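PDB 3HXI: eukaryotic Translation Initiation 4E from Schistosoma mansoni, which binds the 7-methylguanosine cap of messenger RNA and thereby probably recruits it to the translation initiation machinery. Local coordinates for residues V137-D142 against E146-I151. Numbering follows the deposited sequence.
With GTG (7-methyl-guanosine-5'-triphosphate-5'-guanosine), chain C.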
loop_
_atom_site.group_PDB
_atom_site.type_symbol
_atom_site.label_atom_id
_atom_site.label_comp_id
_atom_site.label_asym_id
_atom_site.label_seq_id
_atom_site.Cartn_x
_atom_site.Cartn_y
_atom_site.Cartn_z
ATOM N N VAL A 137 1.012 4.143 1.285
ATOM C CA VAL A 137 0.262 4.063 0.044
ATOM C C VAL A 137 0.928 5.027 -0.925
ATOM O O VAL A 137 1.058 6.215 -0.636
ATOM C CB VAL A 137 -1.200 4.460 0.221
ATOM C CG1 VAL A 137 -1.884 4.621 -1.151
ATOM C CG2 VAL A 137 -1.923 3.453 1.093
ATOM N N TRP A 138 1.325 4.500 -2.076
ATOM C CA TRP A 138 2.012 5.265 -3.108
ATOM C C TRP A 138 0.988 5.809 -4.097
ATOM O O TRP A 138 0.102 5.062 -4.545
ATOM C CB TRP A 138 2.959 4.316 -3.839
ATOM C CG TRP A 138 4.217 3.965 -3.075
ATOM C CD1 TRP A 138 4.375 3.841 -1.711
ATOM C CD2 TRP A 138 5.487 3.672 -3.655
ATOM N NE1 TRP A 138 5.680 3.480 -1.422
ATOM C CE2 TRP A 138 6.381 3.385 -2.598
ATOM C CE3 TRP A 138 5.956 3.613 -4.981
ATOM C CZ2 TRP A 138 7.731 3.067 -2.822
ATOM C CZ3 TRP A 138 7.286 3.305 -5.202
ATOM C CH2 TRP A 138 8.160 3.012 -4.124
ATOM N N LEU A 139 1.133 7.097 -4.415
ATOM C CA LEU A 139 0.222 7.871 -5.254
ATOM C C LEU A 139 0.982 8.365 -6.473
ATOM O O LEU A 139 2.196 8.559 -6.412
ATOM C CB LEU A 139 -0.301 9.088 -4.479
ATOM C CG LEU A 139 -1.188 8.841 -3.251
ATOM C CD1 LEU A 139 -1.941 10.118 -2.872
ATOM C CD2 LEU A 139 -2.206 7.745 -3.538
ATOM N N THR A 140 0.278 8.599 -7.573
ATOM C CA THR A 140 0.963 8.899 -8.838
ATOM C C THR A 140 1.489 10.338 -8.982
ATOM O O THR A 140 2.394 10.587 -9.791
ATOM C CB THR A 140 0.084 8.527 -10.046
ATOM O OG1 THR A 140 0.884 8.516 -11.235
ATOM C CG2 THR A 140 -1.055 9.512 -10.199
ATOM N N SER A 141 0.897 11.273 -8.241
ATOM C CA SER A 141 1.360 12.664 -8.231
ATOM C C SER A 141 1.797 13.094 -6.833
ATOM O O SER A 141 1.567 12.374 -5.862
ATOM C CB SER A 141 0.259 13.595 -8.737
ATOM O OG SER A 141 -0.654 13.869 -7.690
ATOM N N ASP A 142 2.421 14.270 -6.737
ATOM C CA ASP A 142 2.793 14.837 -5.428
ATOM C C ASP A 142 2.169 16.205 -5.217
ATOM O O ASP A 142 2.442 16.872 -4.224
ATOM C CB ASP A 142 4.323 14.910 -5.265
ATOM C CG ASP A 142 4.991 15.857 -6.277
ATOM O OD1 ASP A 142 6.177 15.649 -6.594
ATOM O OD2 ASP A 142 4.322 16.788 -6.768
ATOM N N GLU A 146 -5.853 18.391 -3.283
ATOM C CA GLU A 146 -7.190 18.083 -2.837
ATOM C C GLU A 146 -7.457 16.566 -2.853
ATOM O O GLU A 146 -7.966 16.024 -1.877
ATOM C CB GLU A 146 -8.189 18.853 -3.695
ATOM C CG GLU A 146 -9.625 18.574 -3.374
ATOM C CD GLU A 146 -10.541 19.536 -4.097
ATOM O OE1 GLU A 146 -10.162 20.013 -5.188
ATOM O OE2 GLU A 146 -11.626 19.818 -3.565
ATOM N N THR A 147 -7.074 15.896 -3.938
ATOM C CA THR A 147 -7.256 14.436 -4.084
ATOM C C THR A 147 -6.345 13.667 -3.119
ATOM O O THR A 147 -6.782 12.723 -2.442
ATOM C CB THR A 147 -6.947 14.001 -5.530
ATOM O OG1 THR A 147 -7.745 14.781 -6.430
ATOM C CG2 THR A 147 -7.251 12.519 -5.753
ATOM N N ILE A 148 -5.081 14.084 -3.055
ATOM C CA ILE A 148 -4.115 13.479 -2.146
ATOM C C ILE A 148 -4.644 13.538 -0.705
ATOM O O ILE A 148 -4.658 12.520 -0.023
ATOM C CB ILE A 148 -2.728 14.133 -2.269
ATOM C CG1 ILE A 148 -2.119 13.829 -3.644
ATOM C CG2 ILE A 148 -1.814 13.723 -1.082
ATOM C CD1 ILE A 148 -0.787 14.519 -3.902
ATOM N N LEU A 149 -5.126 14.716 -0.279
ATOM C CA LEU A 149 -5.722 14.882 1.050
ATOM C C LEU A 149 -6.979 14.063 1.322
ATOM O O LEU A 149 -7.094 13.495 2.413
ATOM C CB LEU A 149 -5.938 16.366 1.415
ATOM C CG LEU A 149 -4.773 17.177 2.027
ATOM C CD1 LEU A 149 -4.502 16.781 3.485
ATOM C CD2 LEU A 149 -3.491 17.079 1.243
ATOM N N SER A 150 -7.918 13.978 0.372
ATOM C CA SER A 150 -9.083 13.092 0.577
ATOM C C SER A 150 -8.696 11.603 0.674
ATOM O O SER A 150 -9.334 10.839 1.406
ATOM C CB SER A 150 -10.159 13.294 -0.487
ATOM O OG SER A 150 -9.687 12.868 -1.752
ATOM N N ILE A 151 -7.642 11.216 -0.040
ATOM C CA ILE A 151 -7.123 9.833 0.054
ATOM C C ILE A 151 -6.545 9.602 1.438
ATOM O O ILE A 151 -6.826 8.579 2.078
ATOM C CB ILE A 151 -6.096 9.530 -1.042
ATOM C CG1 ILE A 151 -6.803 9.342 -2.384
ATOM C CG2 ILE A 151 -5.240 8.270 -0.707
ATOM C CD1 ILE A 151 -5.860 9.246 -3.541
HETATM P PA GTG C . 13.481 1.590 3.012
HETATM O O1A GTG C . 13.531 0.096 3.184
HETATM O O2A GTG C . 12.210 2.306 2.609
HETATM O O3A GTG C . 14.070 2.375 4.283
HETATM P PB GTG C . 14.412 1.837 5.741
HETATM O O1B GTG C . 13.231 1.126 6.356
HETATM O O2B GTG C . 15.036 3.024 6.467
HETATM O O3B GTG C . 15.610 0.818 5.406
HETATM N N9A GTG C . 14.998 1.875 -2.120
HETATM C C8A GTG C . 13.788 1.888 -1.552
HETATM N N7A GTG C . 12.856 2.028 -2.521
HETATM C C7X GTG C . 11.396 2.078 -2.257
HETATM C C5A GTG C . 13.500 2.103 -3.688
HETATM C C6A GTG C . 13.030 2.252 -4.998
HETATM O O6A GTG C . 11.813 2.344 -5.281
HETATM N N1A GTG C . 13.949 2.319 -5.994
HETATM C C2A GTG C . 15.285 2.213 -5.708
HETATM N N2A GTG C . 16.215 2.269 -6.678
HETATM N N3A GTG C . 15.731 2.064 -4.441
HETATM C C4A GTG C . 14.845 2.001 -3.432
HETATM O O5D GTG C . 14.540 1.935 1.886
HETATM C C5D GTG C . 15.894 1.534 2.065
HETATM C C4D GTG C . 16.679 1.857 0.813
HETATM O O4D GTG C . 16.207 1.029 -0.241
HETATM C C3D GTG C . 16.498 3.279 0.321
HETATM O O3D GTG C . 17.344 4.184 1.027
HETATM C C2D GTG C . 16.862 3.140 -1.138
HETATM O O2D GTG C . 18.290 3.143 -1.285
HETATM C C1D GTG C . 16.324 1.752 -1.466
HETATM P PG GTG C . 16.309 -0.225 6.408
HETATM O O1G GTG C . 15.466 -0.559 7.597
HETATM O O2G GTG C . 17.751 0.211 6.608
HETATM O O5E GTG C . 16.350 -1.509 5.443
HETATM C C5E GTG C . 15.151 -2.226 5.153
HETATM C C4E GTG C . 15.471 -3.443 4.309
HETATM O O4E GTG C . 16.001 -3.005 3.054
HETATM C C3E GTG C . 16.542 -4.326 4.922
HETATM O O3E GTG C . 16.305 -5.662 4.447
HETATM C C2E GTG C . 17.842 -3.830 4.307
HETATM O O2E GTG C . 18.868 -4.836 4.273
HETATM C C1E GTG C . 17.357 -3.473 2.909
HETATM N N9B GTG C . 18.086 -2.414 2.183
HETATM C C8B GTG C . 18.088 -1.127 2.839
HETATM N N7B GTG C . 18.820 -0.323 1.866
HETATM C C5B GTG C . 19.127 -1.116 0.795
HETATM C C6B GTG C . 19.833 -0.870 -0.475
HETATM O O6B GTG C . 20.269 0.292 -0.690
HETATM N N1B GTG C . 19.988 -1.917 -1.335
HETATM C C2B GTG C . 19.494 -3.172 -1.056
HETATM N N2B GTG C . 19.649 -4.200 -1.928
HETATM N N3B GTG C . 18.833 -3.460 0.092
HETATM C C4B GTG C . 18.627 -2.486 1.002
#
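Strand 134-139 ends at Leu139, whose CA is 7.7 Å from the CA of Ile148 in the first turns of helix 145-159. The chain leaves the strand through Thr140, Ser141 and Asp142 and turns back, so that helix 145-159 packs on one face of the sheet, as the helices on the convex, dorsal side of the eIF4E fold do.

The two methyls of Leu139 divide the work. Leu139 CD1 sits over the base of the Ile148 side chain, 3.8 Å from Ile148 CG1 and 4.0 Å from Ile148 CG2, the two side chains crossing at a slant. Leu139 CD2 meets Ile151 tip to tip, 4.0 Å from Ile151 CD1. Ile148 has CG1 anti to its carbonyl carbon (chi1 -67°) and continues extended through chi2, which carries its CD1 past Leu139 to the turn. There Ile148 CD1 lies 3.6 Å from Asp142 C and 3.8 Å from Ser141 OG. That hydroxyl is hydrogen-bonded to Gln120 OE1, with a weak second bond to Glu144 N. Phe167 of strand 166-169 touches both Leu139 and Ile148, while Trp86 touches Leu139 and Ile151.

Trp138, the next residue back, reaches the cap on the other face of the sheet. C7X, the N7 methyl of GTG, stands in the plane of the Trp138 ring, at its edge, 3.8 Å from Trp138 CZ2; the ring also meets those of Trp75 and Phe67.

Alternation along the strand thus sends neighbours to opposite faces, Leu139 into the apolar helix packing and Trp138 into the cap pocket. Between the two segments the contact is apolar at its centre, and a polar link of helix to sheet comes from Trp86, whose NE1 hydrogen-bonds to Ile148 O. Ser141 O is buried beside Ile148 CD1 with no polar partner in the model. The helix is therefore seated here by shape and burial, probably at the cost of an unpaired carbonyl.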